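Long-range contacts in putative mandelate racemase/muconate lactonizing enzyme (Bordetella bronchiseptica, PDB 3DDM), which is of unknown function but has the two-domain architecture of the mandelate racemase/muconate lactonizing enzyme family in the enolase superfamily: residues 143-148 with 359-364; 152-157 with 172-177; 158-163 with 189-194; 213-218 with 244-249; 315-320 with 348-353. The protein carries 1 engineered substitution. One frame throughout, in Å; residues are numbered along the deposited sequence.

In the fold
Strand 146-154 opens the beta/alpha barrel of the enolase-like C-terminal domain and serves two contacts. Its start pairs with strand 359-361 in contact 1, closing the longest loop, within which the other four contacts fall. Its end meets strand 174-177 in contact 2. Contact 3 joins the following helices, 159-169 and 182-196; its segments alternate along the chain with those of contact 2, and the two pack together through Ile154 and Val163. Contacts 4 and 5 then follow in series: contact 4 couples helices 212-222 and 240-249, and contact 5 sets helix 313-325 against residues 348-353. Contact 5 touches contact 1 through Ala320 and Ala351, about 11 Å between centres.

Contact 1 (143-148 with 359-364); sequences SGDRIG and RITLGG
The guanidinium groups of Arg146 and Arg359 lie with their planes 18° apart where the two long chains converge obliquely. Both ends are donors of like charge, so no bond joins them, and at these exposed positions the exact placement of the tips is doubtful. The other flat group, the carboxylate of Asp145, has a definite partner: Gly363 N gives its hydrogen to the anti lone pair of OD2, 2.8 Å away, and Thr361 CB sits beside the same oxygen. With CG between backbone N and carbonyl carbon (chi1 71°), OD2 is brought to the amide of Gly363. The backbones form a short antiparallel ladder that pins strand 359-361 to the beginning of strand 146-154, the first strand of the barrel. Ile147 and Ile360 form its hydrogen-bonded pair, N to O 2.9 Å in both directions. Arg146 with Thr361 makes a non-hydrogen-bonded pair, and there CB of Arg146 rests 3.6 Å from Thr361 CG2. On the opposite face of the sheet Ile147 CG1 meets Ile360 CG1 at 3.5 Å, covered by Ala320 and Ala324 of helix 313-325 and by Ala351. Beyond the strand, Leu362 N donates to Asp145 O (2.9 Å).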
# COMPACT_ATOMS: atom_id res chain seq x y z
N SER A 143 25.58 0.90 -25.57
CA SER A 143 26.62 1.26 -26.53
C SER A 143 26.44 2.65 -27.17
O SER A 143 27.21 3.04 -28.04
CB SER A 143 26.73 0.20 -27.63
OG SER A 143 25.60 0.23 -28.48
N GLY A 144 25.41 3.37 -26.73
CA GLY A 144 25.16 4.70 -27.25
C GLY A 144 24.54 5.56 -26.16
O GLY A 144 24.15 5.04 -25.11
N ASP A 145 24.43 6.87 -26.39
CA ASP A 145 23.86 7.78 -25.40
C ASP A 145 22.79 8.69 -25.99
O ASP A 145 22.32 9.61 -25.33
CB ASP A 145 24.96 8.63 -24.80
CG ASP A 145 25.51 9.66 -25.79
OD1 ASP A 145 25.71 9.29 -26.97
OD2 ASP A 145 25.74 10.82 -25.38
N ARG A 146 22.40 8.45 -27.24
CA ARG A 146 21.40 9.30 -27.88
C ARG A 146 20.03 8.62 -27.82
O ARG A 146 19.89 7.48 -28.23
CB ARG A 146 21.81 9.60 -29.33
CG ARG A 146 20.76 10.35 -30.14
CD ARG A 146 21.36 11.14 -31.31
NE ARG A 146 22.01 10.32 -32.35
CZ ARG A 146 21.37 9.47 -33.16
NH1 ARG A 146 20.06 9.31 -33.08
NH2 ARG A 146 22.06 8.77 -34.06
N ILE A 147 19.04 9.34 -27.31
CA ILE A 147 17.70 8.79 -27.21
C ILE A 147 16.61 9.79 -27.62
O ILE A 147 16.84 10.99 -27.63
CB ILE A 147 17.40 8.29 -25.77
CG1 ILE A 147 17.31 9.48 -24.82
CG2 ILE A 147 18.48 7.32 -25.30
CD1 ILE A 147 17.13 9.08 -23.36
N GLY A 148 15.44 9.27 -27.96
CA GLY A 148 14.33 10.13 -28.33
C GLY A 148 13.45 10.42 -27.12
O GLY A 148 13.50 9.70 -26.12
N ARG A 359 15.55 14.89 -29.73
CA ARG A 359 16.44 13.91 -29.13
C ARG A 359 17.45 14.50 -28.16
O ARG A 359 17.81 15.66 -28.26
CB ARG A 359 17.21 13.14 -30.21
CG ARG A 359 16.32 12.38 -31.17
CD ARG A 359 17.15 11.64 -32.19
NE ARG A 359 16.33 11.12 -33.27
CZ ARG A 359 16.82 10.55 -34.37
NH1 ARG A 359 16.01 10.10 -35.32
NH2 ARG A 359 18.14 10.44 -34.52
N ILE A 360 17.89 13.69 -27.22
CA ILE A 360 18.86 14.15 -26.25
C ILE A 360 19.99 13.14 -26.18
O ILE A 360 19.84 12.00 -26.62
CB ILE A 360 18.23 14.31 -24.84
CG1 ILE A 360 17.80 12.94 -24.30
CG2 ILE A 360 17.02 15.24 -24.91
CD1 ILE A 360 17.25 12.97 -22.89
N THR A 361 21.14 13.57 -25.67
CA THR A 361 22.29 12.69 -25.50
C THR A 361 22.77 12.83 -24.07
O THR A 361 22.88 13.94 -23.53
CB THR A 361 23.41 13.03 -26.48
OG1 THR A 361 23.71 14.43 -26.39
CG2 THR A 361 23.00 12.70 -27.90
N LEU A 362 23.05 11.70 -23.45
CA LEU A 362 23.48 11.65 -22.06
C LEU A 362 24.94 12.04 -21.79
O LEU A 362 25.29 12.40 -20.66
CB LEU A 362 23.20 10.25 -21.51
CG LEU A 362 21.74 9.83 -21.68
CD1 LEU A 362 21.52 8.49 -21.02
CD2 LEU A 362 20.81 10.89 -21.06
N GLY A 363 25.79 11.97 -22.81
CA GLY A 363 27.19 12.31 -22.60
C GLY A 363 27.92 11.23 -21.83
O GLY A 363 27.36 10.16 -21.56
N GLY A 364 29.16 11.51 -21.45
CA GLY A 364 29.95 10.52 -20.72
C GLY A 364 30.09 10.75 -19.24
O GLY A 364 30.80 10.00 -18.56

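Contact 2 (152-157 with 172-177); sequences SGINPE and RAFKLK
Two bends in the Lys177 chain, chi2 -103° and chi3 94°, fold it back over Gly153: CG comes to 3.3 Å from Ile154 O, and CE rides 3.8 Å from Gly153 CA. Lys175 has a single bend, chi3 70°, which lays its CE beside Ser152 OG. Neither ammonium group is spent on the neighbouring segment. NZ of Lys175 forms a salt bridge with Glu231 and a hydrogen bond with Tyr150, while NZ of Lys177 pairs with Asp205 and is also bonded to Asn207; both lysines thus reach acidic residues on other strands of the barrel. The Lys-Leu-Lys sequence at the end of this second barrel strand matches the KxK pattern found at this position in mandelate racemase and muconate lactonizing enzyme relatives. Strands 152-154 and 174-177 are the parallel neighbours of a beta-alpha-beta crossover whose connection is helix 159-169. Their backbone link is short. Lys175 O receives a straight bond from Ile154 N at 3.2 Å and a weak one from Gly153 N, so one carbonyl takes two successive amides. Lys177 N then returns a bond to Ile154 O, also 3.2 Å. The side of the strands away from the lysine ends is apolar: Ile154 CD1 reaches both Phe174 CB (3.7 Å) and Leu176 CD1 (3.9 Å), and the isoleucine packs against Val162 and Val163 of helix 159-169. Further on, the ring of Pro156 sets its CD 4.2 Å from Lys177 CB, and its carbonyl oxygen takes a hydrogen bond from Asn188.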
# COMPACT_ATOMS: atom_id res chain seq x y z
N SER A 152 5.01 14.44 -22.56
CA SER A 152 4.03 13.56 -21.95
C SER A 152 3.04 14.26 -21.03
O SER A 152 3.41 15.13 -20.26
CB SER A 152 4.76 12.46 -21.17
OG SER A 152 3.85 11.57 -20.57
N GLY A 153 1.78 13.86 -21.13
CA GLY A 153 0.75 14.40 -20.26
C GLY A 153 0.17 15.77 -20.54
O GLY A 153 -0.01 16.56 -19.62
N ILE A 154 -0.12 16.04 -21.81
CA ILE A 154 -0.72 17.30 -22.23
C ILE A 154 -2.19 17.29 -21.82
O ILE A 154 -2.94 16.40 -22.20
CB ILE A 154 -0.64 17.42 -23.76
CG1 ILE A 154 0.83 17.52 -24.17
CG2 ILE A 154 -1.47 18.60 -24.25
CD1 ILE A 154 1.09 17.11 -25.60
N ASN A 155 -2.61 18.29 -21.04
CA ASN A 155 -3.99 18.35 -20.58
C ASN A 155 -4.99 18.57 -21.71
O ASN A 155 -4.68 19.22 -22.71
CB ASN A 155 -4.15 19.44 -19.51
CG ASN A 155 -3.82 18.93 -18.11
OD1 ASN A 155 -2.65 18.73 -17.76
ND2 ASN A 155 -4.85 18.70 -17.30
N PRO A 156 -6.21 18.03 -21.55
CA PRO A 156 -7.34 18.07 -22.48
C PRO A 156 -8.01 19.40 -22.77
O PRO A 156 -8.73 19.52 -23.76
CB PRO A 156 -8.32 17.08 -21.85
CG PRO A 156 -8.10 17.32 -20.40
CD PRO A 156 -6.60 17.33 -20.31
N GLU A 157 -7.78 20.39 -21.91
CA GLU A 157 -8.40 21.70 -22.10
C GLU A 157 -8.03 22.34 -23.44
O GLU A 157 -8.90 22.65 -24.25
CB GLU A 157 -8.03 22.64 -20.95
CG GLU A 157 -8.61 22.26 -19.59
CD GLU A 157 -8.06 20.94 -19.04
OE1 GLU A 157 -6.82 20.76 -19.09
OE2 GLU A 157 -8.86 20.11 -18.56
N ARG A 172 9.32 16.42 -30.66
CA ARG A 172 8.83 15.89 -31.93
C ARG A 172 7.89 14.68 -31.75
O ARG A 172 7.68 13.90 -32.68
CB ARG A 172 10.01 15.51 -32.83
CG ARG A 172 10.91 16.69 -33.22
CD ARG A 172 10.17 17.69 -34.09
NE ARG A 172 10.87 18.97 -34.22
CZ ARG A 172 10.66 20.03 -33.43
NH1 ARG A 172 9.77 19.99 -32.45
NH2 ARG A 172 11.36 21.14 -33.63
N ALA A 173 7.34 14.53 -30.54
CA ALA A 173 6.40 13.44 -30.22
C ALA A 173 5.58 13.91 -29.02
O ALA A 173 6.10 14.58 -28.12
CB ALA A 173 7.16 12.16 -29.89
N PHE A 174 4.29 13.58 -29.00
CA PHE A 174 3.41 14.03 -27.93
C PHE A 174 2.41 12.98 -27.44
O PHE A 174 2.00 12.10 -28.21
CB PHE A 174 2.65 15.27 -28.41
CG PHE A 174 3.52 16.29 -29.08
CD1 PHE A 174 4.10 17.33 -28.35
CD2 PHE A 174 3.86 16.16 -30.43
CE1 PHE A 174 5.00 18.22 -28.95
CE2 PHE A 174 4.76 17.04 -31.03
CZ PHE A 174 5.33 18.07 -30.29
N LYS A 175 2.05 13.07 -26.16
CA LYS A 175 1.06 12.17 -25.57
C LYS A 175 -0.03 13.00 -24.91
O LYS A 175 0.25 13.85 -24.07
CB LYS A 175 1.70 11.24 -24.53
CG LYS A 175 0.72 10.18 -23.99
CD LYS A 175 1.40 9.06 -23.20
CE LYS A 175 1.92 9.54 -21.86
NZ LYS A 175 2.63 8.47 -21.12
N LEU A 176 -1.28 12.73 -25.30
CA LEU A 176 -2.46 13.42 -24.78
C LEU A 176 -3.15 12.65 -23.67
O LEU A 176 -3.13 11.42 -23.64
CB LEU A 176 -3.47 13.64 -25.90
CG LEU A 176 -3.31 14.78 -26.91
CD1 LEU A 176 -1.83 15.04 -27.22
CD2 LEU A 176 -4.08 14.42 -28.17
N LYS A 177 -3.78 13.38 -22.75
CA LYS A 177 -4.52 12.78 -21.65
C LYS A 177 -5.96 12.69 -22.14
O LYS A 177 -6.50 13.63 -22.71
CB LYS A 177 -4.50 13.68 -20.41
CG LYS A 177 -3.13 14.04 -19.85
CD LYS A 177 -2.76 13.24 -18.60
CE LYS A 177 -1.95 11.99 -18.95
NZ LYS A 177 -1.58 11.18 -17.73

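Contact 3 (158-163 with 189-194); sequences NPEDVV and ALHVRE
Val192, Glu160 and His191 carry most of this meeting between two successive outer helices of the beta/alpha barrel, 159-169 and 182-196. The short helical segments run 9.9 Å apart at 38° to each other, and the backbones come nearest at Glu160 and Val192. Toward the surface, Glu160 folds its chain against the imidazole of His191. Its CG stands between the backbone N and carbonyl carbon (chi1 57°), which brings the chain across the edge of the ring: CG lies in the ring plane at the edge, and OE2 comes to 3.2 Å from His191 CD2. Carboxylate and ring planes are turned 68° apart, with OE2 at the ring edge and no stacking, and no hydrogen bond is formed between Glu160 and His191. The other oxygen of the carboxylate, OE1, takes a weak hydrogen bond from Asn158 ND2, 3.3 Å away at the N-cap position. Toward the barrel wall the character turns apolar. Val192 spreads its two methyl groups over neighbouring turns of helix 159-169, where Leu196 also touches Val163. Its CG2 sits on Pro159 CB at 3.7 Å, and its CG1 lies 4.0 Å from Val163 CG2.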
# COMPACT_ATOMS: atom_id res chain seq x y z
N ASN A 158 -6.74 22.55 -23.67
CA ASN A 158 -6.29 23.15 -24.93
C ASN A 158 -5.02 22.48 -25.44
O ASN A 158 -3.94 23.07 -25.40
CB ASN A 158 -6.07 24.65 -24.74
CG ASN A 158 -7.38 25.43 -24.78
OD1 ASN A 158 -7.55 26.44 -24.08
ND2 ASN A 158 -8.32 24.97 -25.62
N PRO A 159 -5.14 21.24 -25.94
CA PRO A 159 -4.05 20.43 -26.47
C PRO A 159 -3.22 21.11 -27.57
O PRO A 159 -1.99 21.10 -27.52
CB PRO A 159 -4.77 19.18 -26.99
CG PRO A 159 -5.99 19.12 -26.16
CD PRO A 159 -6.43 20.54 -26.10
N GLU A 160 -3.90 21.68 -28.56
CA GLU A 160 -3.21 22.34 -29.67
C GLU A 160 -2.28 23.46 -29.20
O GLU A 160 -1.23 23.68 -29.80
CB GLU A 160 -4.23 22.89 -30.67
CG GLU A 160 -5.24 23.84 -30.05
CD GLU A 160 -6.26 23.13 -29.19
OE1 GLU A 160 -6.81 23.77 -28.26
OE2 GLU A 160 -6.53 21.93 -29.45
N ASP A 161 -2.66 24.15 -28.13
CA ASP A 161 -1.85 25.23 -27.58
C ASP A 161 -0.55 24.76 -26.95
O ASP A 161 0.52 25.25 -27.31
CB ASP A 161 -2.63 26.02 -26.53
CG ASP A 161 -3.72 26.87 -27.14
OD1 ASP A 161 -3.60 27.23 -28.34
OD2 ASP A 161 -4.70 27.20 -26.43
N VAL A 162 -0.62 23.82 -26.02
CA VAL A 162 0.61 23.34 -25.39
C VAL A 162 1.43 22.50 -26.37
O VAL A 162 2.65 22.47 -26.28
CB VAL A 162 0.34 22.54 -24.08
CG1 VAL A 162 -1.08 22.74 -23.63
CG2 VAL A 162 0.66 21.09 -24.27
N VAL A 163 0.77 21.81 -27.29
CA VAL A 163 1.50 21.01 -28.27
C VAL A 163 2.34 21.95 -29.12
O VAL A 163 3.47 21.64 -29.49
CB VAL A 163 0.56 20.21 -29.20
CG1 VAL A 163 1.32 19.74 -30.44
CG2 VAL A 163 -0.02 19.02 -28.45
N ALA A 189 -7.77 14.49 -30.09
CA ALA A 189 -6.94 13.52 -30.78
C ALA A 189 -6.80 13.84 -32.26
O ALA A 189 -5.69 13.96 -32.77
CB ALA A 189 -7.53 12.12 -30.61
N LEU A 190 -7.92 14.00 -32.95
CA LEU A 190 -7.92 14.29 -34.37
C LEU A 190 -7.40 15.69 -34.69
O LEU A 190 -6.68 15.88 -35.67
CB LEU A 190 -9.32 14.10 -34.96
CG LEU A 190 -9.97 12.72 -34.75
CD1 LEU A 190 -11.32 12.70 -35.42
CD2 LEU A 190 -9.09 11.62 -35.32
N HIS A 191 -7.77 16.66 -33.86
CA HIS A 191 -7.32 18.03 -34.09
C HIS A 191 -5.79 18.12 -34.04
O HIS A 191 -5.15 18.64 -34.96
CB HIS A 191 -7.95 18.96 -33.04
CG HIS A 191 -7.66 20.41 -33.27
ND1 HIS A 191 -8.09 21.09 -34.39
CD2 HIS A 191 -6.95 21.31 -32.54
CE1 HIS A 191 -7.66 22.34 -34.34
NE2 HIS A 191 -6.97 22.49 -33.23
N VAL A 192 -5.20 17.58 -32.97
CA VAL A 192 -3.76 17.59 -32.82
C VAL A 192 -3.06 16.82 -33.94
O VAL A 192 -1.93 17.12 -34.28
CB VAL A 192 -3.34 16.99 -31.46
CG1 VAL A 192 -1.83 16.98 -31.33
CG2 VAL A 192 -3.97 17.78 -30.33
N ARG A 193 -3.74 15.82 -34.50
CA ARG A 193 -3.14 15.05 -35.58
C ARG A 193 -3.05 15.92 -36.82
O ARG A 193 -2.06 15.88 -37.55
CB ARG A 193 -3.97 13.80 -35.89
CG ARG A 193 -3.56 13.10 -37.19
CD ARG A 193 -2.06 12.85 -37.27
NE ARG A 193 -1.62 11.79 -36.37
CZ ARG A 193 -0.36 11.60 -36.01
NH1 ARG A 193 0.59 12.41 -36.47
NH2 ARG A 193 -0.03 10.60 -35.20
N GLU A 194 -4.10 16.70 -37.06
CA GLU A 194 -4.15 17.61 -38.19
C GLU A 194 -3.00 18.60 -38.08
O GLU A 194 -2.19 18.74 -39.00
CB GLU A 194 -5.47 18.38 -38.19
CG GLU A 194 -6.68 17.58 -38.56
CD GLU A 194 -7.97 18.28 -38.17
OE1 GLU A 194 -7.99 19.54 -38.23
OE2 GLU A 194 -8.96 17.59 -37.82

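Contact 4 (213-218 with 244-249); sequences PRARQM and AELAQA
Arg216 NH1 reaches Glu245 OE2 at 3.0 Å, a salt bridge whose hydrogen-bond component is weak because the N-H points well off line, 123° at the hydrogen. The same carboxylate oxygen also lies beside Arg216 CD. With the two planes turned 59° apart, it does not meet the guanidinium squarely. The bridge spans helices 212-222 and 240-249, consecutive outer helices of the beta/alpha barrel, which run almost parallel here with axes 9.5 Å apart. The arginine gets across by its bend at chi3 (58°), while Glu245 stretches out extended to meet it at about a right angle. Ala249 supplies a floor for the charged group: its CB lies over one face of the guanidinium, displaced toward the rim and 3.3 Å from NH1. On the barrel side the contact is apolar. Leu246 and the arginine stem slide past each other in opposite directions, and the leucine fork grips Ala215. Pro233 and Leu234 also touch Leu246. Farther along helix 212-222, Gln220 bonds to the carbonyl of Ala249; nearer the start of that helix, Arg214 forms a salt bridge with Asp182 of helix 182-196. Within the fork, Ala215 CB is 3.5 Å from Leu246 CD1 and 3.6 Å from Leu246 CD2.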
# COMPACT_ATOMS: atom_id res chain seq x y z
N PRO A 213 -16.12 -2.09 -22.47
CA PRO A 213 -16.89 -1.60 -23.61
C PRO A 213 -16.59 -0.16 -24.06
O PRO A 213 -16.72 0.17 -25.24
CB PRO A 213 -18.34 -1.82 -23.17
CG PRO A 213 -18.27 -1.79 -21.68
CD PRO A 213 -17.00 -2.53 -21.37
N ARG A 214 -16.16 0.68 -23.13
CA ARG A 214 -15.84 2.06 -23.49
C ARG A 214 -14.49 2.13 -24.21
O ARG A 214 -14.33 2.89 -25.17
CB ARG A 214 -15.80 2.93 -22.23
CG ARG A 214 -15.79 4.43 -22.46
CD ARG A 214 -15.93 5.13 -21.11
NE ARG A 214 -15.69 6.57 -21.14
CZ ARG A 214 -15.76 7.35 -20.07
NH1 ARG A 214 -16.07 6.83 -18.88
NH2 ARG A 214 -15.53 8.65 -20.17
N ALA A 215 -13.53 1.34 -23.74
CA ALA A 215 -12.21 1.31 -24.35
C ALA A 215 -12.32 0.83 -25.79
O ALA A 215 -11.70 1.40 -26.69
CB ALA A 215 -11.30 0.40 -23.57
N ARG A 216 -13.10 -0.22 -26.01
CA ARG A 216 -13.30 -0.77 -27.35
C ARG A 216 -13.85 0.35 -28.23
O ARG A 216 -13.33 0.63 -29.31
CB ARG A 216 -14.31 -1.92 -27.34
CG ARG A 216 -13.79 -3.25 -26.80
CD ARG A 216 -14.89 -4.32 -26.88
NE ARG A 216 -15.36 -4.53 -28.26
CZ ARG A 216 -14.90 -5.45 -29.10
NH1 ARG A 216 -13.95 -6.29 -28.71
NH2 ARG A 216 -15.38 -5.53 -30.33
N GLN A 217 -14.91 0.98 -27.74
CA GLN A 217 -15.56 2.08 -28.44
C GLN A 217 -14.59 3.22 -28.75
O GLN A 217 -14.47 3.64 -29.90
CB GLN A 217 -16.71 2.62 -27.60
CG GLN A 217 -17.43 3.78 -28.21
CD GLN A 217 -18.22 4.56 -27.18
OE1 GLN A 217 -19.16 4.03 -26.57
NE2 GLN A 217 -17.84 5.82 -26.97
N MET A 218 -13.88 3.71 -27.73
CA MET A 218 -12.94 4.80 -27.93
C MET A 218 -11.73 4.41 -28.78
O MET A 218 -11.31 5.17 -29.65
CB MET A 218 -12.46 5.35 -26.59
CG MET A 218 -13.48 6.19 -25.85
SD MET A 218 -14.04 7.65 -26.75
CE MET A 218 -12.52 8.63 -26.79
N ALA A 244 -6.85 -8.93 -23.43
CA ALA A 244 -6.72 -9.71 -24.64
C ALA A 244 -7.80 -9.28 -25.64
O ALA A 244 -7.53 -9.13 -26.83
CB ALA A 244 -6.85 -11.19 -24.32
N GLU A 245 -9.01 -9.08 -25.15
CA GLU A 245 -10.10 -8.68 -26.02
C GLU A 245 -9.89 -7.28 -26.58
O GLU A 245 -10.01 -7.05 -27.78
CB GLU A 245 -11.43 -8.71 -25.29
CG GLU A 245 -12.61 -8.53 -26.22
CD GLU A 245 -13.91 -8.23 -25.50
OE1 GLU A 245 -14.26 -8.98 -24.55
OE2 GLU A 245 -14.58 -7.25 -25.89
N LEU A 246 -9.57 -6.34 -25.70
CA LEU A 246 -9.35 -4.96 -26.13
C LEU A 246 -8.21 -4.88 -27.14
O LEU A 246 -8.32 -4.18 -28.16
CB LEU A 246 -9.03 -4.06 -24.93
CG LEU A 246 -8.84 -2.58 -25.25
CD1 LEU A 246 -10.12 -2.02 -25.86
CD2 LEU A 246 -8.48 -1.82 -23.98
N ALA A 247 -7.13 -5.60 -26.87
CA ALA A 247 -5.97 -5.59 -27.74
C ALA A 247 -6.35 -5.96 -29.17
O ALA A 247 -5.86 -5.34 -30.12
CB ALA A 247 -4.92 -6.55 -27.21
N GLN A 248 -7.22 -6.95 -29.33
CA GLN A 248 -7.65 -7.39 -30.66
C GLN A 248 -8.55 -6.37 -31.34
O GLN A 248 -8.48 -6.16 -32.55
CB GLN A 248 -8.40 -8.71 -30.58
CG GLN A 248 -7.70 -9.82 -29.83
CD GLN A 248 -8.51 -11.11 -29.85
OE1 GLN A 248 -9.75 -11.08 -29.78
NE2 GLN A 248 -7.82 -12.25 -29.95
N ALA A 249 -9.42 -5.74 -30.56
CA ALA A 249 -10.35 -4.76 -31.10
C ALA A 249 -9.72 -3.41 -31.38
O ALA A 249 -10.24 -2.63 -32.18
CB ALA A 249 -11.53 -4.59 -30.14

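Contact 5 (315-320 with 348-353); sequences GLQASA and LSPALA
Gln317 makes the close-fitting part of this contact, its amide oxygen pushed into the turn formed by Ser349, Pro350 and Ala351. Ala351 N donates to Gln317 OE1 over 3.0 Å at 158°, approaching at 141° to the carbonyl bond and only slightly out of its plane. Ser349 CA and Pro350 CD line the same oxygen; the proline nitrogen, having no hydrogen, adds nothing to the grip. Nearer its backbone, the stem of the glutamine touches the main chain, with CG 3.5 Å from Leu348 O. The side chain gets there by a bend at chi2 (-84°), and its rotation is fixed from the other end as well, since NE2 is bonded to the carbonyl of Leu368. A buried amide is thus satisfied on both its oxygen and its nitrogen. Looser packing lies beside it, where Leu316 CD2 is 4.3 Å from both Ser349 CB and Leu352 CD1, and Pro350 faces the exposed side. Ser349 OG turns back to the carbonyl of Arg345 and so ties the start of this loop, just before the 3-10 turn, to helix 343-346. Helix 313-325 lies in turn against the barrel wall, Leu316 resting on Tyr309 of strand 304-309 and on Leu335 and Val337 of strand 334-338, while residues 348-353 lead on to strand 359-361.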
# COMPACT_ATOMS: atom_id res chain seq x y z
N GLY A 315 15.10 11.01 -11.20
CA GLY A 315 14.41 9.84 -11.73
C GLY A 315 14.35 9.87 -13.23
O GLY A 315 14.46 8.84 -13.88
N LEU A 316 14.18 11.06 -13.80
CA LEU A 316 14.12 11.20 -15.25
C LEU A 316 15.47 10.84 -15.88
O LEU A 316 15.51 10.13 -16.88
CB LEU A 316 13.74 12.64 -15.64
CG LEU A 316 13.66 12.83 -17.16
CD1 LEU A 316 12.64 11.86 -17.73
CD2 LEU A 316 13.27 14.27 -17.49
N GLN A 317 16.56 11.35 -15.29
CA GLN A 317 17.89 11.05 -15.80
C GLN A 317 18.12 9.54 -15.72
O GLN A 317 18.66 8.93 -16.64
CB GLN A 317 18.96 11.80 -14.99
CG GLN A 317 19.00 13.34 -15.23
CD GLN A 317 19.83 13.76 -16.46
OE1 GLN A 317 19.43 14.67 -17.21
NE2 GLN A 317 20.98 13.12 -16.66
N ALA A 318 17.67 8.93 -14.61
CA ALA A 318 17.83 7.49 -14.42
C ALA A 318 17.13 6.73 -15.54
O ALA A 318 17.63 5.70 -16.01
CB ALA A 318 17.26 7.08 -13.07
N SER A 319 15.97 7.23 -15.96
CA SER A 319 15.20 6.59 -17.03
C SER A 319 15.87 6.76 -18.38
O SER A 319 15.85 5.84 -19.21
CB SER A 319 13.78 7.16 -17.08
OG SER A 319 13.14 6.96 -15.83
N ALA A 320 16.45 7.93 -18.62
CA ALA A 320 17.12 8.19 -19.88
C ALA A 320 18.29 7.21 -20.04
O ALA A 320 18.54 6.68 -21.12
CB ALA A 320 17.63 9.63 -19.93
N LEU A 348 17.25 19.42 -12.22
CA LEU A 348 18.00 18.19 -12.02
C LEU A 348 18.13 17.30 -13.24
O LEU A 348 18.45 16.12 -13.11
CB LEU A 348 17.39 17.38 -10.88
CG LEU A 348 17.45 18.01 -9.50
CD1 LEU A 348 16.52 17.27 -8.53
CD2 LEU A 348 18.88 17.97 -9.01
N SER A 349 17.89 17.84 -14.43
CA SER A 349 18.02 17.02 -15.62
C SER A 349 18.72 17.76 -16.75
O SER A 349 18.09 18.21 -17.70
CB SER A 349 16.65 16.53 -16.09
OG SER A 349 15.74 17.61 -16.17
N PRO A 350 20.06 17.89 -16.65
CA PRO A 350 20.89 18.57 -17.64
C PRO A 350 20.87 17.96 -19.03
O PRO A 350 21.22 18.62 -20.01
CB PRO A 350 22.29 18.55 -17.02
CG PRO A 350 22.23 17.46 -16.00
CD PRO A 350 20.84 17.59 -15.44
N ALA A 351 20.46 16.70 -19.14
CA ALA A 351 20.40 16.06 -20.45
C ALA A 351 19.42 16.81 -21.35
O ALA A 351 19.54 16.79 -22.57
CB ALA A 351 19.98 14.60 -20.31
N LEU A 352 18.46 17.47 -20.73
CA LEU A 352 17.46 18.20 -21.50
C LEU A 352 18.04 19.39 -22.25
O LEU A 352 17.50 19.78 -23.28
CB LEU A 352 16.31 18.64 -20.60
CG LEU A 352 15.33 17.51 -20.29
CD1 LEU A 352 14.20 18.00 -19.39
CD2 LEU A 352 14.77 16.99 -21.61
N ALA A 353 19.14 19.94 -21.74
CA ALA A 353 19.78 21.09 -22.38
C ALA A 353 20.41 20.70 -23.73
O ALA A 353 20.86 21.57 -24.48
CB ALA A 353 20.83 21.68 -21.44